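Local coordinates for protein peptidoglycan glycosyltransferase (Burkholderia ambifaria, PDB 5UY7) that belongs to the penicillin-binding proteins, pairing a dimerisation domain with a transpeptidase domain of the beta-lactamase-like clan, at residues P449-K461 / T523-I535. Numbering follows the deposited sequence.
Sequences PDAAVPGYRVGGK and TMRALNVPPNMPI. With SO4 (sulfate ion), chain F.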
# COMPACT_ATOMS: atom_id res chain seq x y z
N PRO A 449 14.23 -3.68 2.59
CA PRO A 449 15.31 -3.20 1.72
C PRO A 449 15.30 -3.84 0.34
O PRO A 449 15.85 -3.25 -0.61
CB PRO A 449 16.58 -3.57 2.50
CG PRO A 449 16.17 -4.78 3.28
CD PRO A 449 14.74 -4.53 3.68
N ASP A 450 14.68 -5.01 0.19
CA ASP A 450 14.59 -5.67 -1.11
C ASP A 450 13.65 -4.96 -2.07
O ASP A 450 13.60 -5.34 -3.25
CB ASP A 450 14.14 -7.12 -0.94
CG ASP A 450 15.24 -8.02 -0.37
OD1 ASP A 450 16.33 -7.50 -0.05
OD2 ASP A 450 15.00 -9.24 -0.25
N ALA A 451 12.91 -3.96 -1.60
CA ALA A 451 12.06 -3.16 -2.48
C ALA A 451 12.75 -1.90 -2.96
O ALA A 451 12.16 -1.15 -3.76
CB ALA A 451 10.75 -2.80 -1.76
N ALA A 452 13.96 -1.62 -2.50
CA ALA A 452 14.72 -0.50 -3.01
C ALA A 452 14.94 -0.64 -4.51
O ALA A 452 15.04 -1.75 -5.05
CB ALA A 452 16.07 -0.40 -2.31
N VAL A 453 15.04 0.51 -5.18
CA VAL A 453 15.24 0.59 -6.63
C VAL A 453 16.54 1.34 -6.90
O VAL A 453 16.59 2.57 -6.71
CB VAL A 453 14.05 1.29 -7.32
CG1 VAL A 453 14.32 1.48 -8.80
CG2 VAL A 453 12.76 0.53 -7.08
N PRO A 454 17.60 0.67 -7.34
CA PRO A 454 18.87 1.37 -7.59
C PRO A 454 18.67 2.56 -8.53
O PRO A 454 18.08 2.43 -9.61
CB PRO A 454 19.74 0.28 -8.22
CG PRO A 454 19.18 -1.01 -7.66
CD PRO A 454 17.70 -0.78 -7.56
N GLY A 455 19.14 3.72 -8.08
CA GLY A 455 19.07 4.94 -8.87
C GLY A 455 17.86 5.82 -8.61
O GLY A 455 17.82 6.95 -9.11
N TYR A 456 16.86 5.34 -7.86
CA TYR A 456 15.63 6.10 -7.69
C TYR A 456 15.19 6.09 -6.24
O TYR A 456 15.16 5.03 -5.60
CB TYR A 456 14.50 5.52 -8.55
CG TYR A 456 14.77 5.67 -10.02
CD1 TYR A 456 14.42 6.83 -10.69
CD2 TYR A 456 15.39 4.65 -10.74
CE1 TYR A 456 14.66 6.97 -12.03
CE2 TYR A 456 15.65 4.79 -12.09
CZ TYR A 456 15.28 5.96 -12.73
OH TYR A 456 15.52 6.10 -14.08
N ARG A 457 14.80 7.26 -5.73
CA ARG A 457 14.10 7.31 -4.46
C ARG A 457 12.70 6.73 -4.63
O ARG A 457 11.93 7.20 -5.48
CB ARG A 457 14.02 8.75 -3.97
CG ARG A 457 15.39 9.31 -3.63
CD ARG A 457 15.30 10.80 -3.38
NE ARG A 457 14.30 11.13 -2.37
CZ ARG A 457 13.95 12.37 -2.07
NH1 ARG A 457 14.51 13.39 -2.70
NH2 ARG A 457 13.01 12.59 -1.15
N VAL A 458 12.37 5.73 -3.82
CA VAL A 458 11.05 5.09 -3.84
C VAL A 458 10.59 4.87 -2.41
O VAL A 458 11.36 5.02 -1.45
CB VAL A 458 11.05 3.75 -4.61
CG1 VAL A 458 11.61 3.93 -6.03
CG2 VAL A 458 11.81 2.68 -3.82
N GLY A 459 9.32 4.50 -2.26
CA GLY A 459 8.83 4.12 -0.94
C GLY A 459 7.57 3.30 -1.10
O GLY A 459 6.89 3.37 -2.12
N GLY A 460 7.27 2.53 -0.06
CA GLY A 460 6.09 1.69 -0.09
C GLY A 460 6.05 0.80 1.14
O GLY A 460 6.84 0.97 2.07
N LYS A 461 5.11 -0.15 1.12
CA LYS A 461 4.93 -1.06 2.24
C LYS A 461 4.64 -2.47 1.77
O LYS A 461 3.88 -2.68 0.82
CB LYS A 461 3.75 -0.63 3.14
CG LYS A 461 4.10 0.34 4.22
CD LYS A 461 5.14 -0.21 5.18
CE LYS A 461 4.57 -1.22 6.14
NZ LYS A 461 5.67 -1.84 6.91
N THR A 523 9.97 0.59 -15.22
CA THR A 523 9.03 1.60 -15.71
C THR A 523 9.66 2.99 -15.70
O THR A 523 9.51 3.73 -16.68
CB THR A 523 7.74 1.57 -14.89
OG1 THR A 523 7.13 0.29 -15.02
CG2 THR A 523 6.76 2.64 -15.37
N MET A 524 10.35 3.36 -14.62
CA MET A 524 11.10 4.62 -14.61
C MET A 524 12.01 4.72 -15.83
O MET A 524 12.04 5.75 -16.52
CB MET A 524 11.94 4.75 -13.34
CG MET A 524 11.21 4.76 -12.04
SD MET A 524 10.42 6.32 -11.69
CE MET A 524 8.78 5.99 -12.35
N ARG A 525 12.81 3.68 -16.08
CA ARG A 525 13.74 3.74 -17.20
C ARG A 525 12.99 3.88 -18.52
O ARG A 525 13.40 4.66 -19.38
CB ARG A 525 14.64 2.50 -17.21
CG ARG A 525 15.76 2.53 -16.17
CD ARG A 525 16.65 1.29 -16.28
NE ARG A 525 16.01 0.12 -15.69
CZ ARG A 525 15.95 -0.10 -14.38
NH1 ARG A 525 16.50 0.78 -13.55
NH2 ARG A 525 15.35 -1.18 -13.90
N ALA A 526 11.90 3.13 -18.69
CA ALA A 526 11.19 3.17 -19.96
C ALA A 526 10.56 4.53 -20.22
O ALA A 526 10.41 4.94 -21.38
CB ALA A 526 10.12 2.07 -20.00
N LEU A 527 10.21 5.25 -19.15
CA LEU A 527 9.61 6.58 -19.24
C LEU A 527 10.64 7.70 -19.22
O LEU A 527 10.25 8.87 -19.15
CB LEU A 527 8.63 6.78 -18.09
CG LEU A 527 7.44 5.82 -18.14
CD1 LEU A 527 6.53 6.07 -16.96
CD2 LEU A 527 6.68 5.96 -19.46
N ASN A 528 11.93 7.37 -19.26
CA ASN A 528 13.01 8.36 -19.26
C ASN A 528 13.02 9.21 -18.00
O ASN A 528 13.45 10.37 -18.03
CB ASN A 528 12.96 9.27 -20.49
CG ASN A 528 13.08 8.50 -21.78
OD1 ASN A 528 13.90 7.59 -21.91
ND2 ASN A 528 12.29 8.90 -22.78
N VAL A 529 12.55 8.67 -16.89
CA VAL A 529 12.65 9.41 -15.62
C VAL A 529 14.11 9.47 -15.21
O VAL A 529 14.77 8.42 -15.14
CB VAL A 529 11.82 8.73 -14.54
CG1 VAL A 529 11.98 9.48 -13.22
CG2 VAL A 529 10.36 8.65 -14.98
N PRO A 530 14.67 10.65 -14.97
CA PRO A 530 16.08 10.72 -14.60
C PRO A 530 16.29 10.09 -13.23
O PRO A 530 15.49 10.32 -12.31
CB PRO A 530 16.37 12.23 -14.57
CG PRO A 530 15.19 12.88 -15.24
CD PRO A 530 14.03 11.97 -15.00
N PRO A 531 17.34 9.29 -13.07
CA PRO A 531 17.71 8.81 -11.73
C PRO A 531 17.88 9.99 -10.79
O PRO A 531 18.36 11.06 -11.18
CB PRO A 531 19.03 8.08 -11.97
CG PRO A 531 18.98 7.67 -13.42
CD PRO A 531 18.26 8.79 -14.11
N ASN A 532 17.46 9.79 -9.54
CA ASN A 532 17.60 10.86 -8.55
C ASN A 532 18.20 10.35 -7.24
O ASN A 532 18.08 11.02 -6.21
CB ASN A 532 16.26 11.57 -8.31
CG ASN A 532 15.26 10.72 -7.55
OD1 ASN A 532 15.41 9.51 -7.44
ND2 ASN A 532 14.22 11.37 -7.02
N MET A 533 18.91 9.23 -7.28
CA MET A 533 19.59 8.70 -6.11
C MET A 533 20.90 8.08 -6.60
O MET A 533 20.89 7.34 -7.60
CB MET A 533 18.71 7.66 -5.43
CG MET A 533 19.17 7.13 -4.10
SD MET A 533 17.93 5.94 -3.54
CE MET A 533 17.57 6.57 -1.90
N PRO A 534 22.02 8.35 -5.95
CA PRO A 534 23.28 7.72 -6.36
C PRO A 534 23.25 6.22 -6.13
O PRO A 534 22.49 5.70 -5.30
CB PRO A 534 24.33 8.39 -5.47
CG PRO A 534 23.68 9.64 -4.96
CD PRO A 534 22.22 9.32 -4.86
N ILE A 535 24.09 5.52 -6.88
CA ILE A 535 24.26 4.08 -6.72
C ILE A 535 25.33 3.79 -5.68
O ILE A 535 25.14 4.04 -4.49
CB ILE A 535 24.62 3.41 -8.05
CG1 ILE A 535 23.55 3.69 -9.11
CG2 ILE A 535 24.80 1.91 -7.86
CD1 ILE A 535 22.32 2.83 -9.00
S SO4 F . 25.96 7.89 -9.73
O1 SO4 F . 25.43 8.79 -10.75
O2 SO4 F . 26.45 8.66 -8.59
O3 SO4 F . 27.07 7.12 -10.30
O4 SO4 F . 24.92 6.97 -9.29
O HOH W 1 17.01 0.22 -10.79
O HOH W 2 20.34 3.84 -5.60
O HOH W 3 16.92 13.29 -4.74
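Tyr456 slides its ring between the last turn of a helix and the proline-rich tail that follows it. Met524 CB lies over one face, 3.8 Å from the ring centroid, and Pro531 CA covers the opposite face in a second CH-pi contact; the sulfur of Met524 adds an oblique Met-aromatic contact. With CG anti to its carbonyl carbon (chi1 -66°), the tyrosine reaches along this slot until OH donates to Val529 O (2.7 Å), a carbonyl lying at the ring edge. Polar and apolar contacts together thus fix the buried ring.

Gly455, third residue of a type II turn from Val453 to Tyr456, presents its carbonyl to the tail: Asn532 N donates to Gly455 O at 2.9 Å and Met533 N adds a weak bond to the same oxygen. Its positive phi suits glycine, and its CA makes a CH...O contact with Met533 O. Next along, Asn532 OD1 accepts a nearly straight bond from Arg457 N (2.9 Å, 170° at the hydrogen), while ND2 is held by Met487 O. The Arg457 chain crosses this amide at about a right angle, and its guanidinium pairs with Glu439. Water bridges Arg525 NH1 to Pro454 O; NH2 of that arginine forms a salt bridge with Asp522.

The helix, 509-526, ends in a Schellman motif with Asn528 as C-prime residue. From there the tail runs along the turn leading into 459-466, an outermost strand of the five-stranded antiparallel sheet; the side chains of Val458 and Lys461 also pack on helix 428-442.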